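Local coordinates for protein DNA alpha-glucosyltransferase (Enterobacteria phage T4, PDB 1XV5) that belongs to the GT-B class of glycosyltransferases, with two Rossmann-like domains facing a cleft, and is seen here with uridine-5'-diphosphate bound, at residues 8-13 against 43-48; 230-235 against 268-273. One frame throughout, in Å; residues are numbered along the deposited sequence.

Interaction 1 of 2, residues 8-13 against 43-48; sequences MARGLE and KSFTRT. With UDP (uridine-5'-diphosphate), chain C.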
ATOM      1  N   MET A   8      -6.227  -3.878  13.787  1.00 20.66           N
ATOM      2  CA  MET A   8      -5.999  -4.734  12.623  1.00 20.07           C
ATOM      3  C   MET A   8      -6.391  -6.152  13.042  1.00 20.25           C
ATOM      4  O   MET A   8      -5.549  -6.932  13.493  1.00 20.07           O
ATOM      5  CB  MET A   8      -4.529  -4.707  12.191  1.00 21.26           C
ATOM      6  CG  MET A   8      -4.149  -3.500  11.346  1.00 22.12           C
ATOM      7  SD  MET A   8      -2.405  -3.514  10.850  1.00 24.42           S
ATOM      8  CE  MET A   8      -1.659  -2.892  12.333  1.00 21.52           C
ATOM      9  N   ALA A   9      -7.674  -6.473  12.896  1.00 20.77           N
ATOM     10  CA  ALA A   9      -8.198  -7.781  13.284  1.00 21.41           C
ATOM     11  C   ALA A   9      -7.716  -8.944  12.423  1.00 22.94           C
ATOM     12  O   ALA A   9      -7.936 -10.105  12.769  1.00 23.63           O
ATOM     13  CB  ALA A   9      -9.723  -7.745  13.304  1.00 21.62           C
ATOM     14  N   ARG A  10      -7.067  -8.647  11.303  1.00 24.02           N
ATOM     15  CA  ARG A  10      -6.562  -9.712  10.440  1.00 24.97           C
ATOM     16  C   ARG A  10      -5.189 -10.137  10.949  1.00 23.91           C
ATOM     17  O   ARG A  10      -4.752 -11.269  10.735  1.00 22.85           O
ATOM     18  CB  ARG A  10      -6.441  -9.221   8.994  1.00 28.00           C
ATOM     19  CG  ARG A  10      -5.869 -10.248   8.016  1.00 33.08           C
ATOM     20  CD  ARG A  10      -5.693  -9.637   6.627  1.00 38.61           C
ATOM     21  NE  ARG A  10      -4.999 -10.533   5.702  1.00 43.55           N
ATOM     22  CZ  ARG A  10      -5.537 -11.615   5.146  1.00 45.87           C
ATOM     23  NH1 ARG A  10      -6.790 -11.950   5.412  1.00 46.54           N
ATOM     24  NH2 ARG A  10      -4.819 -12.367   4.323  1.00 46.42           N
ATOM     25  N   GLY A  11      -4.530  -9.216  11.643  1.00 22.59           N
ATOM     26  CA  GLY A  11      -3.198  -9.457  12.162  1.00 22.63           C
ATOM     27  C   GLY A  11      -2.283  -8.416  11.543  1.00 22.40           C
ATOM     28  O   GLY A  11      -2.736  -7.605  10.735  1.00 21.37           O
ATOM     29  N   LEU A  12      -1.009  -8.416  11.917  1.00 22.65           N
ATOM     30  CA  LEU A  12      -0.067  -7.453  11.360  1.00 22.58           C
ATOM     31  C   LEU A  12       0.660  -8.149  10.213  1.00 22.85           C
ATOM     32  O   LEU A  12       1.614  -8.899  10.426  1.00 23.64           O
ATOM     33  CB  LEU A  12       0.911  -7.000  12.440  1.00 24.38           C
ATOM     34  CG  LEU A  12       1.678  -5.714  12.129  1.00 25.95           C
ATOM     35  CD1 LEU A  12       1.991  -4.988  13.420  1.00 26.37           C
ATOM     36  CD2 LEU A  12       2.938  -6.034  11.349  1.00 24.82           C
ATOM     37  N   GLU A  13       0.193  -7.890   8.995  1.00 23.49           N
ATOM     38  CA  GLU A  13       0.729  -8.523   7.798  1.00 24.50           C
ATOM     39  C   GLU A  13       2.044  -7.950   7.267  1.00 24.07           C
ATOM     40  O   GLU A  13       2.797  -8.649   6.590  1.00 24.25           O
ATOM     41  CB  GLU A  13      -0.344  -8.505   6.703  1.00 28.64           C
ATOM     42  CG  GLU A  13      -0.118  -9.523   5.589  1.00 35.71           C
ATOM     43  CD  GLU A  13      -1.366  -9.769   4.756  1.00 38.62           C
ATOM     44  OE1 GLU A  13      -1.323 -10.638   3.858  1.00 41.91           O
ATOM     45  OE2 GLU A  13      -2.392  -9.097   4.998  1.00 41.11           O
ATOM     46  N   LYS A  43      -3.245 -15.030  13.814  1.00 31.65           N
ATOM     47  CA  LYS A  43      -2.592 -15.472  12.592  1.00 32.79           C
ATOM     48  C   LYS A  43      -1.278 -14.715  12.427  1.00 33.63           C
ATOM     49  O   LYS A  43      -1.232 -13.494  12.590  1.00 34.35           O
ATOM     50  CB  LYS A  43      -3.502 -15.224  11.387  1.00 32.93           C
ATOM     51  CG  LYS A  43      -2.941 -15.738  10.074  1.00 33.53           C
ATOM     52  CD  LYS A  43      -3.936 -15.554   8.943  1.00 36.55           C
ATOM     53  CE  LYS A  43      -3.381 -16.086   7.632  1.00 38.36           C
ATOM     54  NZ  LYS A  43      -4.359 -15.934   6.522  1.00 40.74           N
ATOM     55  N   SER A  44      -0.212 -15.444  12.115  1.00 33.59           N
ATOM     56  CA  SER A  44       1.105 -14.840  11.940  1.00 33.25           C
ATOM     57  C   SER A  44       1.435 -14.635  10.468  1.00 31.15           C
ATOM     58  O   SER A  44       0.906 -15.328   9.596  1.00 30.30           O
ATOM     59  CB  SER A  44       2.177 -15.718  12.587  1.00 34.08           C
ATOM     60  OG  SER A  44       2.177 -17.014  12.018  1.00 36.77           O
ATOM     61  N   PHE A  45       2.313 -13.676  10.195  1.00 30.80           N
ATOM     62  CA  PHE A  45       2.706 -13.380   8.829  1.00 29.46           C
ATOM     63  C   PHE A  45       4.216 -13.281   8.675  1.00 29.19           C
ATOM     64  O   PHE A  45       4.940 -13.060   9.644  1.00 30.51           O
ATOM     65  CB  PHE A  45       2.051 -12.081   8.359  1.00 30.60           C
ATOM     66  CG  PHE A  45       0.554 -12.085   8.472  1.00 29.68           C
ATOM     67  CD1 PHE A  45      -0.065 -11.838   9.693  1.00 30.09           C
ATOM     68  CD2 PHE A  45      -0.236 -12.345   7.359  1.00 30.43           C
ATOM     69  CE1 PHE A  45      -1.452 -11.849   9.804  1.00 31.20           C
ATOM     70  CE2 PHE A  45      -1.628 -12.359   7.460  1.00 30.84           C
ATOM     71  CZ  PHE A  45      -2.235 -12.110   8.686  1.00 30.35           C
ATOM     72  N   THR A  46       4.674 -13.431   7.439  1.00 28.24           N
ATOM     73  CA  THR A  46       6.092 -13.391   7.113  1.00 27.99           C
ATOM     74  C   THR A  46       6.772 -12.030   7.258  1.00 25.82           C
ATOM     75  O   THR A  46       7.922 -11.953   7.689  1.00 26.27           O
ATOM     76  CB  THR A  46       6.321 -13.886   5.665  1.00 29.59           C
ATOM     77  OG1 THR A  46       5.907 -15.253   5.557  1.00 33.45           O
ATOM     78  CG2 THR A  46       7.791 -13.771   5.280  1.00 32.09           C
ATOM     79  N   ARG A  47       6.070 -10.959   6.906  1.00 24.06           N
ATOM     80  CA  ARG A  47       6.661  -9.624   6.962  1.00 22.86           C
ATOM     81  C   ARG A  47       6.334  -8.824   8.219  1.00 21.67           C
ATOM     82  O   ARG A  47       6.307  -7.596   8.183  1.00 19.83           O
ATOM     83  CB  ARG A  47       6.229  -8.820   5.734  1.00 22.93           C
ATOM     84  CG  ARG A  47       6.337  -9.588   4.422  1.00 22.73           C
ATOM     85  CD  ARG A  47       5.894  -8.735   3.235  1.00 23.19           C
ATOM     86  NE  ARG A  47       5.431  -9.564   2.122  1.00 23.29           N
ATOM     87  CZ  ARG A  47       6.067  -9.707   0.963  1.00 24.30           C
ATOM     88  NH1 ARG A  47       7.210  -9.074   0.737  1.00 23.12           N
ATOM     89  NH2 ARG A  47       5.558 -10.496   0.028  1.00 24.23           N
ATOM     90  N   THR A  48       6.103  -9.503   9.334  1.00 22.96           N
ATOM     91  CA  THR A  48       5.773  -8.782  10.554  1.00 23.65           C
ATOM     92  C   THR A  48       6.872  -7.803  10.974  1.00 22.09           C
ATOM     93  O   THR A  48       6.608  -6.857  11.706  1.00 22.15           O
ATOM     94  CB  THR A  48       5.494  -9.743  11.720  1.00 26.91           C
ATOM     95  OG1 THR A  48       4.928  -9.006  12.812  1.00 29.98           O
ATOM     96  CG2 THR A  48       6.776 -10.410  12.179  1.00 28.24           C
TER
HETATM   97  N1  UDP C1402       6.797  -3.548   2.078  1.00 14.65           N
HETATM   98  C2  UDP C1402       7.855  -3.845   2.915  1.00 15.39           C
HETATM   99  N3  UDP C1402       8.461  -5.052   2.674  1.00 15.20           N
HETATM  100  C4  UDP C1402       8.126  -5.968   1.694  1.00 15.59           C
HETATM  101  C5  UDP C1402       7.028  -5.580   0.862  1.00 15.10           C
HETATM  102  C6  UDP C1402       6.414  -4.412   1.080  1.00 15.14           C
HETATM  103  O2  UDP C1402       8.231  -3.090   3.796  1.00 17.04           O
HETATM  104  O4  UDP C1402       8.767  -7.014   1.598  1.00 15.42           O
HETATM  105  C1' UDP C1402       6.092  -2.282   2.300  1.00 15.00           C
HETATM  106  C2' UDP C1402       6.104  -1.326   1.112  1.00 14.74           C
HETATM  107  O2' UDP C1402       7.320  -0.611   1.046  1.00 16.48           O
HETATM  108  C3' UDP C1402       4.891  -0.469   1.446  1.00 15.37           C
HETATM  109  C4' UDP C1402       3.905  -1.518   1.958  1.00 15.24           C
HETATM  110  O4' UDP C1402       4.729  -2.574   2.520  1.00 15.06           O
HETATM  111  O3' UDP C1402       5.226   0.437   2.497  1.00 14.08           O
HETATM  112  C5' UDP C1402       2.988  -2.105   0.902  1.00 11.90           C
HETATM  113  O5' UDP C1402       1.934  -1.193   0.619  1.00 14.32           O
HETATM  114  PA  UDP C1402       1.451  -0.863  -0.865  1.00 13.76           P
HETATM  115  O1A UDP C1402       0.353   0.115  -0.714  1.00 13.92           O
HETATM  116  O2A UDP C1402       2.637  -0.501  -1.686  1.00 15.24           O
HETATM  117  O3A UDP C1402       0.866  -2.269  -1.463  1.00 14.14           O
HETATM  118  PB  UDP C1402       0.097  -3.526  -0.746  1.00 15.09           P
HETATM  119  O1B UDP C1402      -0.887  -4.041  -1.733  1.00 14.27           O
HETATM  120  O2B UDP C1402       1.128  -4.443  -0.209  1.00 17.29           O
HETATM  121  O3B UDP C1402      -0.693  -2.871   0.465  1.00 16.48           O
HETATM  122  O   HOH W   1      -4.414 -12.522  13.388  1.00 25.17           O
HETATM  123  O   HOH W   2      -0.488 -10.904  13.405  1.00 27.15           O
HETATM  124  O   HOH W   3       3.462 -11.059   5.586  1.00 27.64           O

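Interaction 2 of 2, residues 230-235 against 268-273; sequences TVMEGL and QPAQIL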
ATOM      1  N   THR A 230      19.225  -4.726 -12.789  1.00 12.68           N
ATOM      2  CA  THR A 230      17.874  -4.729 -12.259  1.00 13.67           C
ATOM      3  C   THR A 230      17.772  -5.539 -10.982  1.00 14.11           C
ATOM      4  O   THR A 230      18.281  -6.658 -10.893  1.00 13.64           O
ATOM      5  CB  THR A 230      16.866  -5.297 -13.278  1.00 16.23           C
ATOM      6  OG1 THR A 230      16.753  -4.393 -14.383  1.00 16.54           O
ATOM      7  CG2 THR A 230      15.495  -5.482 -12.636  1.00 14.38           C
ATOM      8  N   VAL A 231      17.119  -4.943  -9.992  1.00 13.89           N
ATOM      9  CA  VAL A 231      16.889  -5.569  -8.702  1.00 14.04           C
ATOM     10  C   VAL A 231      15.391  -5.466  -8.462  1.00 13.44           C
ATOM     11  O   VAL A 231      14.769  -4.449  -8.780  1.00 13.13           O
ATOM     12  CB  VAL A 231      17.624  -4.830  -7.561  1.00 15.05           C
ATOM     13  CG1 VAL A 231      17.239  -5.440  -6.215  1.00 14.76           C
ATOM     14  CG2 VAL A 231      19.129  -4.909  -7.771  1.00 15.12           C
ATOM     15  N   MET A 232      14.809  -6.529  -7.920  1.00 14.26           N
ATOM     16  CA  MET A 232      13.388  -6.552  -7.630  1.00 13.14           C
ATOM     17  C   MET A 232      13.243  -7.034  -6.195  1.00 13.67           C
ATOM     18  O   MET A 232      13.615  -8.159  -5.862  1.00 14.11           O
ATOM     19  CB  MET A 232      12.675  -7.481  -8.619  1.00 15.55           C
ATOM     20  CG  MET A 232      12.874  -7.041 -10.070  1.00 14.10           C
ATOM     21  SD  MET A 232      12.200  -8.169 -11.305  1.00 22.22           S
ATOM     22  CE  MET A 232      10.502  -7.962 -11.004  1.00 17.10           C
ATOM     23  N   GLU A 233      12.710  -6.165  -5.344  1.00 13.05           N
ATOM     24  CA  GLU A 233      12.561  -6.480  -3.931  1.00 13.10           C
ATOM     25  C   GLU A 233      11.139  -6.774  -3.486  1.00 12.22           C
ATOM     26  O   GLU A 233      10.200  -6.101  -3.903  1.00 13.54           O
ATOM     27  CB  GLU A 233      13.100  -5.325  -3.075  1.00 14.60           C
ATOM     28  CG  GLU A 233      14.586  -5.021  -3.240  1.00 15.12           C
ATOM     29  CD  GLU A 233      15.091  -4.017  -2.211  1.00 14.33           C
ATOM     30  OE1 GLU A 233      14.570  -4.021  -1.081  1.00 13.98           O
ATOM     31  OE2 GLU A 233      16.016  -3.237  -2.522  1.00 15.23           O
ATOM     32  N   GLY A 234      10.995  -7.781  -2.628  1.00 11.61           N
ATOM     33  CA  GLY A 234       9.688  -8.120  -2.093  1.00 12.33           C
ATOM     34  C   GLY A 234       8.949  -9.306  -2.687  1.00 12.49           C
ATOM     35  O   GLY A 234       7.852  -9.628  -2.237  1.00 13.14           O
ATOM     36  N   LEU A 235       9.537  -9.966  -3.676  1.00 12.85           N
ATOM     37  CA  LEU A 235       8.875 -11.107  -4.308  1.00 13.33           C
ATOM     38  C   LEU A 235       8.988 -12.389  -3.492  1.00 13.57           C
ATOM     39  O   LEU A 235       9.992 -13.098  -3.564  1.00 13.98           O
ATOM     40  CB  LEU A 235       9.448 -11.342  -5.709  1.00 12.14           C
ATOM     41  CG  LEU A 235       9.234 -10.239  -6.752  1.00 13.34           C
ATOM     42  CD1 LEU A 235       9.863 -10.669  -8.068  1.00 15.01           C
ATOM     43  CD2 LEU A 235       7.746  -9.963  -6.935  1.00 12.90           C
ATOM     44  N   GLN A 268      23.716  -9.330 -16.028  1.00 19.36           N
ATOM     45  CA  GLN A 268      23.242 -10.309 -15.062  1.00 19.15           C
ATOM     46  C   GLN A 268      21.729 -10.378 -15.144  1.00 18.29           C
ATOM     47  O   GLN A 268      21.085  -9.440 -15.607  1.00 17.62           O
ATOM     48  CB  GLN A 268      23.647  -9.902 -13.647  1.00 20.44           C
ATOM     49  CG  GLN A 268      25.135  -9.682 -13.492  1.00 23.26           C
ATOM     50  CD  GLN A 268      25.930 -10.933 -13.791  1.00 25.93           C
ATOM     51  OE1 GLN A 268      27.054 -10.863 -14.283  1.00 30.73           O
ATOM     52  NE2 GLN A 268      25.353 -12.087 -13.483  1.00 25.32           N
ATOM     53  N   PRO A 269      21.141 -11.505 -14.722  1.00 17.84           N
ATOM     54  CA  PRO A 269      19.682 -11.586 -14.778  1.00 17.98           C
ATOM     55  C   PRO A 269      19.156 -10.698 -13.658  1.00 16.51           C
ATOM     56  O   PRO A 269      19.938 -10.165 -12.873  1.00 16.30           O
ATOM     57  CB  PRO A 269      19.409 -13.064 -14.522  1.00 19.59           C
ATOM     58  CG  PRO A 269      20.538 -13.462 -13.624  1.00 21.33           C
ATOM     59  CD  PRO A 269      21.729 -12.775 -14.259  1.00 18.94           C
ATOM     60  N   ALA A 270      17.844 -10.526 -13.585  1.00 15.87           N
ATOM     61  CA  ALA A 270      17.276  -9.705 -12.523  1.00 14.93           C
ATOM     62  C   ALA A 270      17.667 -10.313 -11.173  1.00 14.64           C
ATOM     63  O   ALA A 270      17.632 -11.532 -10.999  1.00 13.93           O
ATOM     64  CB  ALA A 270      15.761  -9.651 -12.658  1.00 14.75           C
ATOM     65  N   GLN A 271      18.049  -9.462 -10.226  1.00 14.15           N
ATOM     66  CA  GLN A 271      18.429  -9.916  -8.889  1.00 14.04           C
ATOM     67  C   GLN A 271      17.206  -9.701  -8.007  1.00 14.15           C
ATOM     68  O   GLN A 271      16.709  -8.585  -7.902  1.00 13.84           O
ATOM     69  CB  GLN A 271      19.612  -9.102  -8.367  1.00 14.94           C
ATOM     70  CG  GLN A 271      20.849  -9.150  -9.256  1.00 16.63           C
ATOM     71  CD  GLN A 271      21.429 -10.547  -9.383  1.00 18.28           C
ATOM     72  OE1 GLN A 271      21.318 -11.195 -10.430  1.00 19.85           O
ATOM     73  NE2 GLN A 271      22.049 -11.023  -8.311  1.00 15.94           N
ATOM     74  N   ILE A 272      16.733 -10.769  -7.371  1.00 13.79           N
ATOM     75  CA  ILE A 272      15.528 -10.707  -6.549  1.00 13.80           C
ATOM     76  C   ILE A 272      15.741 -10.882  -5.050  1.00 14.26           C
ATOM     77  O   ILE A 272      16.479 -11.764  -4.623  1.00 13.83           O
ATOM     78  CB  ILE A 272      14.521 -11.801  -6.986  1.00 15.23           C
ATOM     79  CG1 ILE A 272      14.362 -11.793  -8.512  1.00 17.17           C
ATOM     80  CG2 ILE A 272      13.187 -11.602  -6.279  1.00 13.11           C
ATOM     81  CD1 ILE A 272      14.040 -10.444  -9.090  1.00 20.67           C
ATOM     82  N   LEU A 273      15.073 -10.036  -4.267  1.00 14.62           N
ATOM     83  CA  LEU A 273      15.124 -10.107  -2.807  1.00 15.01           C
ATOM     84  C   LEU A 273      13.734 -10.594  -2.395  1.00 15.69           C
ATOM     85  O   LEU A 273      12.728 -10.039  -2.835  1.00 15.31           O
ATOM     86  CB  LEU A 273      15.402  -8.726  -2.204  1.00 14.20           C
ATOM     87  CG  LEU A 273      15.624  -8.690  -0.691  1.00 14.50           C
ATOM     88  CD1 LEU A 273      16.812  -9.568  -0.330  1.00 14.08           C
ATOM     89  CD2 LEU A 273      15.863  -7.253  -0.230  1.00 15.25           C
TER
HETATM   90  O   HOH W   4      20.679  -7.353 -13.289  1.00 16.89           O

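Interaction 1 of 2, residues 8-13 against 43-48
Phe45 lies against the Arg10-Glu13 part of the loop and touches each of its four residues. One ring face receives Glu13, whose CA makes a CH-pi contact 4.0 Å from the ring centroid. The Glu13 chain then runs extended past the ring, bringing CG to 3.3 Å from Phe45 CD2. Its carboxylate plane is turned 36° from the ring plane. Phe45 CG stands beside its own backbone N (chi1 -56°), which swings the ring across to the 8-13 loop. At the ring edge, in its plane, the carbonyl of Arg10 approaches, Arg10 O to Phe45 CZ 3.4 Å. Gly11, at a positive phi, brings its CA close to CE1 of Phe45.

The extended Arg10 chain crosses the Phe45 ring at about a right angle, CG near CZ, its guanidinium plane turned 45° from the ring, and the guanidinium binds Glu13 in the same loop. This salt bridge, Arg10 NE to Glu13 OE2 3.1 Å, meets the carboxylate from above its plane. It probably offsets part of the like-charge approach of Arg10 to Lys43 NZ, itself hydrogen-bonded to Ser88 OG. Farther along, Leu12 CD2 packs on Thr48.

No direct hydrogen bond joins the loops; waters do that work. One links Leu12 N to Lys43 O, another Glu13 O to Arg47 N. Beyond the latter, Arg47 extends to the uracil, NH1 to O4 of uridine-5'-diphosphate 2.7 Å, with O4 at the guanidinium edge. Strands 3-8 and 34-40, joined through helix 17-30 in a beta-alpha-beta unit, adjoin in the parallel sheet of a Rossmann-like domain, and the loops following them pair here beside the nucleotide site.

Interaction 2 of 2, residues 230-235 against 268-273
Met232 and Ile272 sit side by side on neighbouring parallel strands and point the same way. Ile272 has CG1 beside its backbone N, and a further turn at chi2 (-52°) bends CD1 toward Met232, 3.3 Å from its CB, tighter than usual for two carbons. The same methyl reaches SD of Met232. With CG beside the backbone N and chi2 extended, Met232 SD lies 4.1 Å from Ala270 CB; the bend at chi3 turns only CE. The other branch of Ile272, CG2, is left for Leu235, whose CB lies 3.8 Å away after the chain has turned at Gly234. Helix 212-223 packs over Met232, and Tyr251 and Tyr253 of strand 251-254 touch Ile272.

The other face of the sheet bears Val231, Gln271, Glu233 and Leu273. Here Glu233 and Leu273 run alongside each other from different first torsions: CG of Glu233 stands beside its N, while CG of Leu273 is opposite its own (chi1 -174°). With chi2 at 59°, Leu273 CD2 then lies 3.6 Å from Glu233 OE1. Salt bridges to Arg201 and Arg284 hold the carboxylate beside the Leu273 methyl.

Between the strands Met232 is bonded through both its backbone N and its backbone O, Met232 N to Gln271 O 2.8 Å and Met232 O to Leu273 N 2.9 Å. Gln271 N adds a nearly straight bond to Thr230 O. Leu273 O closes the series by accepting Gly234 N, 2.9 Å, and weakly Leu235 N, where the first strand ends. Such pairing is that of a parallel Rossmann-like sheet: strand 270-273 is inserted between 229-233 and 251-254 in the domain carrying the second of the two sheets of a GT-B fold.

Overall arrangement
Interactions 1 and 2 belong to different sheets of the GT-B fold, their centres about 25 Å apart, yet they meet at the nucleotide. Arg47 of segment 43-48 places NH1 3.1 Å from Gly234 O of segment 230-235, probably a hydrogen bond, while the same nitrogen reaches uracil O4 of uridine-5'-diphosphate. Its NH2 pairs with Glu236, two residues beyond Gly234. Arg47 therefore bridges the cleft: the loop of interaction 1 supplies the arginine, and the end of the strand in interaction 2 offers a backbone carbonyl. Arg205, which touches Arg47, and Tyr276, which touches Glu233, also bond to the nucleotide.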